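Local atomic coordinates of protein CT_858 (PDB entry 3DPM), a protein that probably acts as a serine-type endopeptidase of Chlamydia trachomatis, with a PDZ-like region and an S41-family peptidase region in one chain. Residues L334-T339 with K455-L460; P360-K365 with F442-P447; R481-G486 with P532-P537; L86-Q91 with V101-F106. All coordinates share one frame; numbering follows the deposited sequence.

Contact 1: L334-T339 with K455-L460; sequences LIIDQT and KPICVL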
loop_
_atom_site.group_PDB
_atom_site.type_symbol
_atom_site.label_atom_id
_atom_site.label_comp_id
_atom_site.label_asym_id
_atom_site.label_seq_id
_atom_site.Cartn_x
_atom_site.Cartn_y
_atom_site.Cartn_z
ATOM N N LEU A 334 30.721 -15.843 23.250
ATOM C CA LEU A 334 29.286 -15.714 23.021
ATOM C C LEU A 334 28.781 -16.586 21.872
ATOM O O LEU A 334 29.326 -16.550 20.764
ATOM C CB LEU A 334 28.931 -14.258 22.718
ATOM C CG LEU A 334 27.539 -13.743 23.102
ATOM C CD1 LEU A 334 27.147 -12.654 22.104
ATOM C CD2 LEU A 334 26.502 -14.863 23.110
ATOM N N ILE A 335 27.740 -17.369 22.152
ATOM C CA ILE A 335 27.112 -18.231 21.149
ATOM C C ILE A 335 25.804 -17.570 20.732
ATOM O O ILE A 335 24.930 -17.343 21.569
ATOM C CB ILE A 335 26.754 -19.647 21.697
ATOM C CG1 ILE A 335 27.947 -20.595 21.601
ATOM C CG2 ILE A 335 25.620 -20.249 20.884
ATOM C CD1 ILE A 335 28.955 -20.417 22.680
ATOM N N ILE A 336 25.677 -17.262 19.444
ATOM C CA ILE A 336 24.456 -16.652 18.920
ATOM C C ILE A 336 23.627 -17.712 18.185
ATOM O O ILE A 336 24.074 -18.286 17.195
ATOM C CB ILE A 336 24.751 -15.516 17.902
ATOM C CG1 ILE A 336 25.769 -14.527 18.468
ATOM C CG2 ILE A 336 23.464 -14.779 17.567
ATOM C CD1 ILE A 336 25.305 -13.809 19.702
ATOM N N ASP A 337 22.426 -17.982 18.681
ATOM C CA ASP A 337 21.539 -18.937 18.032
ATOM C C ASP A 337 20.707 -18.133 17.033
ATOM O O ASP A 337 19.805 -17.391 17.421
ATOM C CB ASP A 337 20.604 -19.600 19.049
ATOM C CG ASP A 337 19.557 -20.501 18.388
ATOM O OD1 ASP A 337 18.580 -20.888 19.069
ATOM O OD2 ASP A 337 19.705 -20.831 17.191
ATOM N N GLN A 338 21.009 -18.284 15.748
ATOM C CA GLN A 338 20.276 -17.552 14.725
ATOM C C GLN A 338 19.535 -18.452 13.736
ATOM O O GLN A 338 19.220 -18.023 12.625
ATOM C CB GLN A 338 21.228 -16.641 13.956
ATOM C CG GLN A 338 20.555 -15.409 13.401
ATOM C CD GLN A 338 20.870 -15.177 11.941
ATOM O OE1 GLN A 338 20.694 -14.076 11.433
ATOM N NE2 GLN A 338 21.329 -16.221 11.252
ATOM N N THR A 339 19.256 -19.691 14.131
ATOM C CA THR A 339 18.544 -20.630 13.259
ATOM C C THR A 339 17.049 -20.313 13.176
ATOM O O THR A 339 16.506 -19.620 14.038
ATOM C CB THR A 339 18.679 -22.059 13.779
ATOM O OG1 THR A 339 18.209 -22.106 15.132
ATOM C CG2 THR A 339 20.135 -22.522 13.715
ATOM N N LYS A 455 35.088 -9.881 22.402
ATOM C CA LYS A 455 35.472 -11.290 22.443
ATOM C C LYS A 455 34.898 -12.099 21.279
ATOM O O LYS A 455 33.961 -11.659 20.615
ATOM C CB LYS A 455 35.041 -11.889 23.781
ATOM C CG LYS A 455 35.717 -11.215 24.965
ATOM C CD LYS A 455 34.851 -11.246 26.213
ATOM C CE LYS A 455 35.418 -10.323 27.280
ATOM N NZ LYS A 455 34.477 -10.129 28.417
ATOM N N PRO A 456 35.466 -13.292 21.014
ATOM C CA PRO A 456 35.043 -14.191 19.935
ATOM C C PRO A 456 33.589 -14.664 19.995
ATOM O O PRO A 456 33.004 -14.806 21.077
ATOM C CB PRO A 456 36.048 -15.340 20.028
ATOM C CG PRO A 456 36.441 -15.333 21.461
ATOM C CD PRO A 456 36.607 -13.871 21.742
ATOM N N ILE A 457 33.022 -14.914 18.815
ATOM C CA ILE A 457 31.630 -15.327 18.689
ATOM C C ILE A 457 31.429 -16.559 17.828
ATOM O O ILE A 457 32.133 -16.784 16.842
ATOM C CB ILE A 457 30.772 -14.198 18.064
ATOM C CG1 ILE A 457 30.984 -12.892 18.828
ATOM C CG2 ILE A 457 29.298 -14.586 18.083
ATOM C CD1 ILE A 457 30.321 -11.683 18.178
ATOM N N CYS A 458 30.449 -17.357 18.225
ATOM C CA CYS A 458 30.074 -18.557 17.496
ATOM C C CYS A 458 28.614 -18.338 17.119
ATOM O O CYS A 458 27.779 -18.085 17.991
ATOM C CB CYS A 458 30.193 -19.801 18.381
ATOM S SG CYS A 458 29.821 -21.339 17.487
ATOM N N VAL A 459 28.320 -18.415 15.827
ATOM C CA VAL A 459 26.965 -18.216 15.325
ATOM C C VAL A 459 26.397 -19.517 14.758
ATOM O O VAL A 459 27.010 -20.133 13.893
ATOM C CB VAL A 459 26.955 -17.140 14.210
ATOM C CG1 VAL A 459 25.533 -16.885 13.723
ATOM C CG2 VAL A 459 27.573 -15.855 14.733
ATOM N N LEU A 460 25.223 -19.921 15.248
ATOM C CA LEU A 460 24.549 -21.143 14.791
ATOM C C LEU A 460 23.535 -20.820 13.693
ATOM O O LEU A 460 22.601 -20.044 13.912
ATOM C CB LEU A 460 23.826 -21.814 15.962
ATOM C CG LEU A 460 24.674 -21.971 17.226
ATOM C CD1 LEU A 460 23.891 -22.763 18.254
ATOM C CD2 LEU A 460 26.005 -22.651 16.891
#

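Contact 2: P360-K365 with F442-P447; sequences PLELPK and FEKIHP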
loop_
_atom_site.group_PDB
_atom_site.type_symbol
_atom_site.label_atom_id
_atom_site.label_comp_id
_atom_site.label_asym_id
_atom_site.label_seq_id
_atom_site.Cartn_x
_atom_site.Cartn_y
_atom_site.Cartn_z
ATOM N N PRO A 360 35.140 -1.776 12.178
ATOM C CA PRO A 360 34.150 -1.746 11.096
ATOM C C PRO A 360 34.058 -3.046 10.279
ATOM O O PRO A 360 35.031 -3.787 10.145
ATOM C CB PRO A 360 34.588 -0.542 10.257
ATOM C CG PRO A 360 36.080 -0.487 10.494
ATOM C CD PRO A 360 36.188 -0.758 11.975
ATOM N N LEU A 361 32.874 -3.312 9.740
ATOM C CA LEU A 361 32.643 -4.513 8.943
ATOM C C LEU A 361 32.209 -4.148 7.520
ATOM O O LEU A 361 31.377 -3.262 7.332
ATOM C CB LEU A 361 31.547 -5.366 9.592
ATOM C CG LEU A 361 31.601 -5.646 11.096
ATOM C CD1 LEU A 361 30.275 -6.254 11.538
ATOM C CD2 LEU A 361 32.761 -6.575 11.420
ATOM N N GLU A 362 32.776 -4.831 6.529
ATOM C CA GLU A 362 32.434 -4.611 5.123
ATOM C C GLU A 362 31.037 -5.158 4.864
ATOM O O GLU A 362 30.668 -6.205 5.401
ATOM C CB GLU A 362 33.409 -5.356 4.212
ATOM C CG GLU A 362 34.819 -4.809 4.186
ATOM C CD GLU A 362 34.927 -3.561 3.335
ATOM O OE1 GLU A 362 34.502 -3.616 2.155
ATOM O OE2 GLU A 362 35.438 -2.536 3.838
ATOM N N LEU A 363 30.262 -4.471 4.033
ATOM C CA LEU A 363 28.911 -4.933 3.724
ATOM C C LEU A 363 28.734 -5.404 2.275
ATOM O O LEU A 363 29.410 -4.929 1.354
ATOM C CB LEU A 363 27.891 -3.828 4.043
ATOM C CG LEU A 363 27.695 -3.535 5.537
ATOM C CD1 LEU A 363 26.818 -2.304 5.749
ATOM C CD2 LEU A 363 27.071 -4.757 6.191
ATOM N N PRO A 364 27.846 -6.387 2.066
ATOM C CA PRO A 364 27.606 -6.887 0.711
ATOM C C PRO A 364 26.885 -5.806 -0.075
ATOM O O PRO A 364 26.370 -4.857 0.516
ATOM C CB PRO A 364 26.742 -8.133 0.945
ATOM C CG PRO A 364 26.092 -7.875 2.263
ATOM C CD PRO A 364 27.212 -7.266 3.060
ATOM N N LYS A 365 26.860 -5.936 -1.398
ATOM C CA LYS A 365 26.195 -4.954 -2.248
ATOM C C LYS A 365 25.113 -5.614 -3.094
ATOM O O LYS A 365 25.037 -6.841 -3.183
ATOM C CB LYS A 365 27.209 -4.258 -3.157
ATOM C CG LYS A 365 28.239 -3.414 -2.430
ATOM C CD LYS A 365 29.072 -2.634 -3.440
ATOM C CE LYS A 365 30.123 -1.748 -2.779
ATOM N NZ LYS A 365 31.159 -2.545 -2.068
ATOM N N PHE A 442 25.339 2.291 2.684
ATOM C CA PHE A 442 26.197 1.847 3.787
ATOM C C PHE A 442 27.320 0.930 3.313
ATOM O O PHE A 442 27.112 -0.265 3.103
ATOM C CB PHE A 442 25.363 1.111 4.838
ATOM C CG PHE A 442 24.502 2.015 5.684
ATOM C CD1 PHE A 442 24.172 3.301 5.259
ATOM C CD2 PHE A 442 23.976 1.557 6.883
ATOM C CE1 PHE A 442 23.327 4.111 6.018
ATOM C CE2 PHE A 442 23.130 2.359 7.646
ATOM C CZ PHE A 442 22.805 3.639 7.212
ATOM N N GLU A 443 28.510 1.498 3.148
ATOM C CA GLU A 443 29.672 0.735 2.708
ATOM C C GLU A 443 30.073 -0.296 3.758
ATOM O O GLU A 443 30.343 -1.459 3.441
ATOM C CB GLU A 443 30.860 1.672 2.461
ATOM C CG GLU A 443 30.767 2.525 1.207
ATOM C CD GLU A 443 30.851 1.696 -0.072
ATOM O OE1 GLU A 443 31.822 0.908 -0.207
ATOM O OE2 GLU A 443 29.952 1.838 -0.943
ATOM N N LYS A 444 30.104 0.150 5.009
ATOM C CA LYS A 444 30.501 -0.693 6.124
ATOM C C LYS A 444 29.717 -0.405 7.397
ATOM O O LYS A 444 29.162 0.678 7.566
ATOM C CB LYS A 444 31.982 -0.472 6.409
ATOM C CG LYS A 444 32.293 0.982 6.717
ATOM C CD LYS A 444 33.783 1.248 6.891
ATOM C CE LYS A 444 34.572 0.969 5.623
ATOM N NZ LYS A 444 35.992 1.403 5.791
ATOM N N ILE A 445 29.686 -1.388 8.290
ATOM C CA ILE A 445 29.008 -1.247 9.575
ATOM C C ILE A 445 29.991 -0.591 10.541
ATOM O O ILE A 445 31.097 -1.087 10.731
ATOM C CB ILE A 445 28.606 -2.622 10.180
ATOM C CG1 ILE A 445 27.517 -3.287 9.333
ATOM C CG2 ILE A 445 28.104 -2.435 11.601
ATOM C CD1 ILE A 445 26.208 -2.528 9.318
ATOM N N HIS A 446 29.596 0.527 11.138
ATOM C CA HIS A 446 30.456 1.207 12.090
ATOM C C HIS A 446 30.031 0.773 13.479
ATOM O O HIS A 446 28.832 0.700 13.778
ATOM C CB HIS A 446 30.333 2.720 11.928
ATOM C CG HIS A 446 30.837 3.218 10.609
ATOM N ND1 HIS A 446 32.171 3.178 10.261
ATOM C CD2 HIS A 446 30.182 3.711 9.532
ATOM C CE1 HIS A 446 32.315 3.625 9.026
ATOM N NE2 HIS A 446 31.124 3.954 8.560
ATOM N N PRO A 447 31.008 0.452 14.344
ATOM C CA PRO A 447 30.715 0.014 15.711
ATOM C C PRO A 447 29.874 0.981 16.524
ATOM O O PRO A 447 30.118 2.187 16.520
ATOM C CB PRO A 447 32.106 -0.233 16.308
ATOM C CG PRO A 447 33.041 0.540 15.412
ATOM C CD PRO A 447 32.450 0.363 14.059
#

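Contact 3: R481-G486 with P532-P537; sequences RALIVG and PHIDLP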
loop_
_atom_site.group_PDB
_atom_site.type_symbol
_atom_site.label_atom_id
_atom_site.label_comp_id
_atom_site.label_asym_id
_atom_site.label_seq_id
_atom_site.Cartn_x
_atom_site.Cartn_y
_atom_site.Cartn_z
ATOM N N ARG A 481 34.792 -12.123 11.881
ATOM C CA ARG A 481 34.420 -11.708 13.230
ATOM C C ARG A 481 33.907 -12.895 14.029
ATOM O O ARG A 481 34.024 -12.924 15.252
ATOM C CB ARG A 481 33.318 -10.647 13.173
ATOM C CG ARG A 481 33.665 -9.328 13.842
ATOM C CD ARG A 481 33.305 -9.293 15.312
ATOM N NE ARG A 481 34.089 -10.242 16.083
ATOM C CZ ARG A 481 33.951 -10.433 17.390
ATOM N NH1 ARG A 481 33.059 -9.734 18.078
ATOM N NH2 ARG A 481 34.698 -11.337 18.006
ATOM N N ALA A 482 33.347 -13.880 13.330
ATOM C CA ALA A 482 32.776 -15.031 14.007
ATOM C C ALA A 482 32.984 -16.377 13.343
ATOM O O ALA A 482 33.372 -16.473 12.179
ATOM C CB ALA A 482 31.285 -14.804 14.220
ATOM N N LEU A 483 32.711 -17.412 14.134
ATOM C CA LEU A 483 32.800 -18.813 13.736
ATOM C C LEU A 483 31.356 -19.172 13.375
ATOM O O LEU A 483 30.459 -19.032 14.198
ATOM C CB LEU A 483 33.248 -19.665 14.929
ATOM C CG LEU A 483 34.060 -20.949 14.735
ATOM C CD1 LEU A 483 33.645 -21.956 15.809
ATOM C CD2 LEU A 483 33.846 -21.532 13.355
ATOM N N ILE A 484 31.141 -19.624 12.149
ATOM C CA ILE A 484 29.805 -19.974 11.683
ATOM C C ILE A 484 29.642 -21.480 11.756
ATOM O O ILE A 484 30.374 -22.219 11.091
ATOM C CB ILE A 484 29.611 -19.510 10.230
ATOM C CG1 ILE A 484 30.158 -18.086 10.066
ATOM C CG2 ILE A 484 28.150 -19.570 9.861
ATOM C CD1 ILE A 484 29.518 -17.060 11.003
ATOM N N VAL A 485 28.675 -21.929 12.550
ATOM C CA VAL A 485 28.440 -23.358 12.738
ATOM C C VAL A 485 26.999 -23.791 12.474
ATOM O O VAL A 485 26.063 -23.119 12.878
ATOM C CB VAL A 485 28.842 -23.765 14.179
ATOM C CG1 VAL A 485 28.496 -25.232 14.448
ATOM C CG2 VAL A 485 30.339 -23.517 14.371
ATOM N N GLY A 486 26.841 -24.922 11.790
ATOM C CA GLY A 486 25.514 -25.442 11.483
ATOM C C GLY A 486 25.412 -25.943 10.055
ATOM O O GLY A 486 26.224 -26.754 9.615
ATOM N N PRO A 532 28.664 -22.767 6.274
ATOM C CA PRO A 532 29.292 -22.565 7.586
ATOM C C PRO A 532 30.774 -22.967 7.576
ATOM O O PRO A 532 31.266 -23.530 6.598
ATOM C CB PRO A 532 28.456 -23.455 8.507
ATOM C CG PRO A 532 28.055 -24.588 7.595
ATOM C CD PRO A 532 27.682 -23.870 6.316
ATOM N N HIS A 533 31.486 -22.653 8.654
ATOM C CA HIS A 533 32.890 -23.027 8.768
ATOM C C HIS A 533 32.881 -24.528 9.055
ATOM O O HIS A 533 33.534 -25.321 8.370
ATOM C CB HIS A 533 33.555 -22.304 9.946
ATOM C CG HIS A 533 33.848 -20.856 9.697
ATOM N ND1 HIS A 533 34.655 -20.423 8.665
ATOM C CD2 HIS A 533 33.484 -19.744 10.379
ATOM C CE1 HIS A 533 34.776 -19.108 8.723
ATOM N NE2 HIS A 533 34.075 -18.672 9.755
ATOM N N ILE A 534 32.119 -24.897 10.081
ATOM C CA ILE A 534 31.980 -26.283 10.502
ATOM C C ILE A 534 30.591 -26.811 10.180
ATOM O O ILE A 534 29.593 -26.286 10.676
ATOM C CB ILE A 534 32.203 -26.439 12.026
ATOM C CG1 ILE A 534 33.675 -26.197 12.368
ATOM C CG2 ILE A 534 31.755 -27.829 12.487
ATOM C CD1 ILE A 534 34.062 -24.751 12.387
ATOM N N ASP A 535 30.527 -27.851 9.357
ATOM C CA ASP A 535 29.247 -28.444 9.001
ATOM C C ASP A 535 28.799 -29.306 10.179
ATOM O O ASP A 535 29.435 -30.314 10.488
ATOM C CB ASP A 535 29.386 -29.311 7.752
ATOM C CG ASP A 535 28.039 -29.731 7.179
ATOM O OD1 ASP A 535 27.974 -30.805 6.536
ATOM O OD2 ASP A 535 27.050 -28.981 7.361
ATOM N N LEU A 536 27.714 -28.902 10.839
ATOM C CA LEU A 536 27.191 -29.641 11.987
ATOM C C LEU A 536 25.679 -29.876 11.892
ATOM O O LEU A 536 24.895 -29.181 12.541
ATOM C CB LEU A 536 27.486 -28.883 13.283
ATOM C CG LEU A 536 27.998 -29.647 14.504
ATOM C CD1 LEU A 536 27.681 -28.820 15.741
ATOM C CD2 LEU A 536 27.361 -31.017 14.608
ATOM N N PRO A 537 25.251 -30.855 11.083
ATOM C CA PRO A 537 23.813 -31.117 10.964
ATOM C C PRO A 537 23.268 -31.894 12.166
ATOM O O PRO A 537 24.028 -32.553 12.883
ATOM C CB PRO A 537 23.716 -31.903 9.659
ATOM C CG PRO A 537 25.016 -32.672 9.645
ATOM C CD PRO A 537 26.019 -31.633 10.094
#

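Contact 4: L86-Q91 with V101-F106; sequences LPYTVQ and VDIMTF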
loop_
_atom_site.group_PDB
_atom_site.type_symbol
_atom_site.label_atom_id
_atom_site.label_comp_id
_atom_site.label_asym_id
_atom_site.label_seq_id
_atom_site.Cartn_x
_atom_site.Cartn_y
_atom_site.Cartn_z
ATOM N N LEU A 86 -2.811 -30.178 10.126
ATOM C CA LEU A 86 -2.670 -31.325 11.029
ATOM C C LEU A 86 -1.727 -30.837 12.135
ATOM O O LEU A 86 -0.652 -30.304 11.863
ATOM C CB LEU A 86 -2.101 -32.549 10.307
ATOM C CG LEU A 86 -3.152 -33.334 9.514
ATOM C CD1 LEU A 86 -2.508 -34.484 8.776
ATOM C CD2 LEU A 86 -4.215 -33.844 10.463
ATOM N N PRO A 87 -2.138 -30.994 13.401
ATOM C CA PRO A 87 -1.393 -30.576 14.597
ATOM C C PRO A 87 -0.077 -31.287 14.916
ATOM O O PRO A 87 0.106 -31.772 16.028
ATOM C CB PRO A 87 -2.420 -30.766 15.704
ATOM C CG PRO A 87 -3.137 -32.009 15.244
ATOM C CD PRO A 87 -3.366 -31.722 13.780
ATOM N N TYR A 88 0.844 -31.331 13.961
ATOM C CA TYR A 88 2.119 -32.000 14.192
ATOM C C TYR A 88 3.279 -31.212 13.598
ATOM O O TYR A 88 3.099 -30.453 12.646
ATOM C CB TYR A 88 2.094 -33.409 13.584
ATOM C CG TYR A 88 0.919 -34.241 14.046
ATOM C CD1 TYR A 88 -0.145 -34.522 13.194
ATOM C CD2 TYR A 88 0.848 -34.701 15.357
ATOM C CE1 TYR A 88 -1.256 -35.243 13.640
ATOM C CE2 TYR A 88 -0.250 -35.413 15.814
ATOM C CZ TYR A 88 -1.300 -35.682 14.955
ATOM O OH TYR A 88 -2.397 -36.380 15.423
ATOM N N THR A 89 4.461 -31.378 14.187
ATOM C CA THR A 89 5.666 -30.723 13.700
ATOM C C THR A 89 6.710 -31.824 13.591
ATOM O O THR A 89 6.853 -32.650 14.493
ATOM C CB THR A 89 6.193 -29.642 14.668
ATOM O OG1 THR A 89 5.140 -28.733 15.006
ATOM C CG2 THR A 89 7.322 -28.859 14.014
ATOM N N VAL A 90 7.439 -31.834 12.488
ATOM C CA VAL A 90 8.443 -32.858 12.257
ATOM C C VAL A 90 9.806 -32.258 11.936
ATOM O O VAL A 90 9.891 -31.153 11.397
ATOM C CB VAL A 90 8.007 -33.763 11.083
ATOM C CG1 VAL A 90 9.098 -34.747 10.743
ATOM C CG2 VAL A 90 6.728 -34.500 11.456
ATOM N N GLN A 91 10.868 -32.983 12.280
ATOM C CA GLN A 91 12.221 -32.526 11.986
ATOM C C GLN A 91 13.016 -33.660 11.335
ATOM O O GLN A 91 12.991 -34.800 11.801
ATOM C CB GLN A 91 12.921 -32.041 13.259
ATOM C CG GLN A 91 14.184 -31.237 12.987
ATOM C CD GLN A 91 14.880 -30.753 14.260
ATOM O OE1 GLN A 91 15.890 -30.042 14.200
ATOM N NE2 GLN A 91 14.344 -31.138 15.415
ATOM N N VAL A 101 8.552 -33.813 16.789
ATOM C CA VAL A 101 9.242 -33.071 17.836
ATOM C C VAL A 101 8.222 -32.225 18.571
ATOM O O VAL A 101 8.505 -31.657 19.624
ATOM C CB VAL A 101 10.362 -32.149 17.274
ATOM C CG1 VAL A 101 11.530 -33.001 16.773
ATOM C CG2 VAL A 101 9.812 -31.263 16.148
ATOM N N ASP A 102 7.023 -32.150 18.013
ATOM C CA ASP A 102 5.974 -31.388 18.656
ATOM C C ASP A 102 4.605 -31.872 18.225
ATOM O O ASP A 102 4.376 -32.155 17.053
ATOM C CB ASP A 102 6.137 -29.905 18.348
ATOM C CG ASP A 102 5.645 -29.035 19.472
ATOM O OD1 ASP A 102 4.415 -28.914 19.641
ATOM O OD2 ASP A 102 6.491 -28.486 20.207
ATOM N N ILE A 103 3.700 -31.971 19.189
ATOM C CA ILE A 103 2.344 -32.427 18.930
ATOM C C ILE A 103 1.370 -31.460 19.583
ATOM O O ILE A 103 1.205 -31.460 20.800
ATOM C CB ILE A 103 2.148 -33.843 19.495
ATOM C CG1 ILE A 103 3.059 -34.816 18.743
ATOM C CG2 ILE A 103 0.696 -34.265 19.385
ATOM C CD1 ILE A 103 3.155 -36.185 19.371
ATOM N N MET A 104 0.727 -30.634 18.768
ATOM C CA MET A 104 -0.218 -29.647 19.277
ATOM C C MET A 104 -1.616 -30.214 19.548
ATOM O O MET A 104 -2.612 -29.517 19.378
ATOM C CB MET A 104 -0.316 -28.470 18.298
ATOM C CG MET A 104 0.991 -27.689 18.077
ATOM S SD MET A 104 2.255 -28.541 17.076
ATOM C CE MET A 104 1.750 -28.070 15.398
ATOM N N THR A 105 -1.692 -31.467 19.980
ATOM C CA THR A 105 -2.979 -32.097 20.255
ATOM C C THR A 105 -2.904 -33.018 21.467
ATOM O O THR A 105 -1.834 -33.213 22.040
ATOM C CB THR A 105 -3.458 -32.916 19.036
ATOM O OG1 THR A 105 -4.694 -33.572 19.346
ATOM C CG2 THR A 105 -2.421 -33.961 18.658
ATOM N N PHE A 106 -4.050 -33.577 21.851
ATOM C CA PHE A 106 -4.143 -34.492 22.988
ATOM C C PHE A 106 -3.222 -35.694 22.816
ATOM O O PHE A 106 -2.742 -35.967 21.714
ATOM C CB PHE A 106 -5.584 -34.984 23.146
ATOM C CG PHE A 106 -6.238 -35.376 21.845
ATOM C CD1 PHE A 106 -5.666 -36.351 21.024
ATOM C CD2 PHE A 106 -7.410 -34.748 21.425
ATOM C CE1 PHE A 106 -6.253 -36.692 19.802
ATOM C CE2 PHE A 106 -8.005 -35.081 20.205
ATOM C CZ PHE A 106 -7.424 -36.055 19.390
#

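Contact 1: L334-T339 with K455-L460
Ile-336 bonds to the neighbouring strand through both its N and its O, donating to Cys-458 O at 2.7 Å and accepting from Leu-460 N at 2.8 Å. Both bonds are nearly straight. Segments 334-337 and 457-460 run parallel, 18° between their directions, as neighbours in the mixed sheet of the S41 peptidase region. The tight part lies here. On the side of Leu-334, Ile-336 and Val-459, Ile-457 CG2 reaches across to Ile-336 CG1 (3.6 Å), and the two branches cross at a slant; CG2 is placed there because it stands anti to the backbone N while CG1 lies beside it (chi1 -52°). On the opposite side, Ile-335 CG2 meets Leu-460 CD1 at 4.0 Å. Strand 290-297 pairs on the far edge of 334-337, and Phe-472 of helix 468-478 touches Val-459.

Toward Pro-456, which is partly exposed, the hold slackens: Leu-334 N reaches Pro-456 O over 3.3 Å in a weak bond, and the Lys-455 side chain runs away to the carbonyls of Ser-328 and Thr-331. At the other end Asp-337 OD2 forms an Asx turn, taking Thr-339 OG1 at 2.8 Å on its syn lone pair and Thr-339 N from above the carboxylate plane. Its OD1 pairs with Arg-297, outside the two segments. These partners on both oxygens are consistent with a buried, charged carboxylate holding the chain where it leaves the strand.

Contact 2: P360-K365 with F442-P447
Leu-363 and Ile-445 cross at about a right angle, with Leu-363 CD2 against Ile-445 CG1 at 3.5 Å. Leu-363 CD1 extends past the same isoleucine to Phe-442 CB, 3.8 Å away, so both methyls of the leucine are used. The leucine branch is delivered by a CG anti to the carbonyl carbon (chi1 -70°), and Tyr-350 of helix 346-354 touches both Leu-363 and Ile-445. Ile-445 also meets Leu-361, CB to CB, on the same face of a short antiparallel ribbon, while Val-475 of helix 468-478 packs on both leucines.

The other face carries charge. Glu-362 and Lys-444 form a non-hydrogen-bonded pair whose side chains slant across each other; Glu-362 OE2 and Lys-444 NZ remain 4.4 Å apart, beyond a salt bridge. Lys-444 CG is wedged between its own backbone N and carbonyl carbon (chi1 58°); the chain stays extended at chi2, which brings CD within 3.9 Å of Pro-360 CB, and bends only beyond it. Farther along, Lys-365 NZ and Glu-443 OE1 make a long salt bridge at 4.0 Å, the two side chains again oblique.

The backbone ties these faces together: Leu-361 and Ile-445 exchange two bonds, Ile-445 N to Leu-361 O being 2.7 Å, and Leu-363 N continues to Glu-443 O. Strand 444-445 is thereby added to strand 361-368 of an antiparallel sheet. Specificity of register probably rests on these short backbone bonds, the charged pairs being long and probably contributing less.

Contact 3: R481-G486 with P532-P537
Ile-484 O is approached by two successive amides, His-533 N at 2.7 Å and, in a weak bond, Ile-534 N at 3.4 Å. From this fork the short strand 534-535 joins strand 482-486 as the parallel, outermost strand within the chain of the mixed sheet in the S41 peptidase region. The pairing then becomes regular: Gly-486 N donates to Ile-534 O with an N-H...O angle of 172°, and Gly-486 O accepts from Leu-536 N at 2.9 Å. Gly-486 has positive phi, a backbone conformation favoured by glycine.

The side chains divide between two faces. Val-485 and Ile-534 run alongside each other in the same direction, while Val-485 CG1 also reaches Leu-536 CD1; helix 549-563 touches Leu-483, Val-485 and Leu-536. Pro-532 packs across Ile-484 at about a right angle, its CB near Ile-484 CG2.

His-533 stretches back along the strand because its CG stands anti to the carbonyl carbon (chi1 -75°). Its ring meets Ala-482 O edge-on and in plane, through a weak, bent bond from NE2 (136°), while Leu-483 CD2 comes obliquely to within 3.5 Å of His-533 CD2.

Contact 4: L86-Q91 with V101-F106
Tyr-88 CE2 meets two methyls, Ile-103 CG2 and Thr-105 CG2, each at 3.9 Å and each approaching the ring obliquely. Pro-87 CG lies over one face of the ring, offset toward the rim, and also touches Thr-105 CB. The threonine methyl gets there by standing between its own backbone N and carbonyl carbon, with OG1 swung anti to the N. Across the strand pair, Thr-89 OG1 lies 3.5 Å from Met-104 CE, the two side chains crossing at about a right angle; bends at chi2 and chi3 curl the methionine back over the hairpin. At the far end Val-101 CG1 packs against Gln-91, whose NE2 is bonded to Tyr-548.

Behind these side chains, segments 88-91 and 101-103 run antiparallel, at 171° between their N-to-C directions, within the hairpin of strands 83-92 and 98-103 in the PDZ-like region. Thr-89 N binds Asp-102 O at 3.0 Å, and Val-101 N returns to Thr-89 O with an N-H...O angle of 168°. Two residues, Val-101 and Asp-102, stand opposite the single Thr-89, a classic beta bulge. Pro-87 centres an inverse gamma turn, closed by Tyr-88 N to Leu-86 O at 2.8 Å, and offers its O to Met-104 N, which arrives 43° out of the carbonyl plane.

Farther out, Val-182 touches Tyr-88, Ile-543 packs on Gln-91 and Val-101, and Lys-546 NZ binds Val-101 O. Side-chain chemistry is thus mainly apolar, with direction supplied by backbone bonds; the lysine and tyrosine partners tie the bulged end to the C-terminal part of the chain.

Contacts 1 and 3 belong to one mixed sheet, where strands 457-461 and 482-486 are neighbours: Val-459 N reaches Leu-483 O at 2.8 Å, and the contact centres are about 9 Å apart. Contact 1 is the buried interior of that sheet, while contact 3, at its last strand within the chain, is partly exposed and less regularly bonded. Contact 2, nested along the chain inside the loop closed by contact 1, belongs to a separate antiparallel sheet and carries charged side chains; it touches contact 3 through Leu-361 and Arg-481. Contact 4, centred about 41 Å from the centre of contact 2, is a local PDZ-like hairpin, mostly apolar packing round Tyr-88 with backbone bonds.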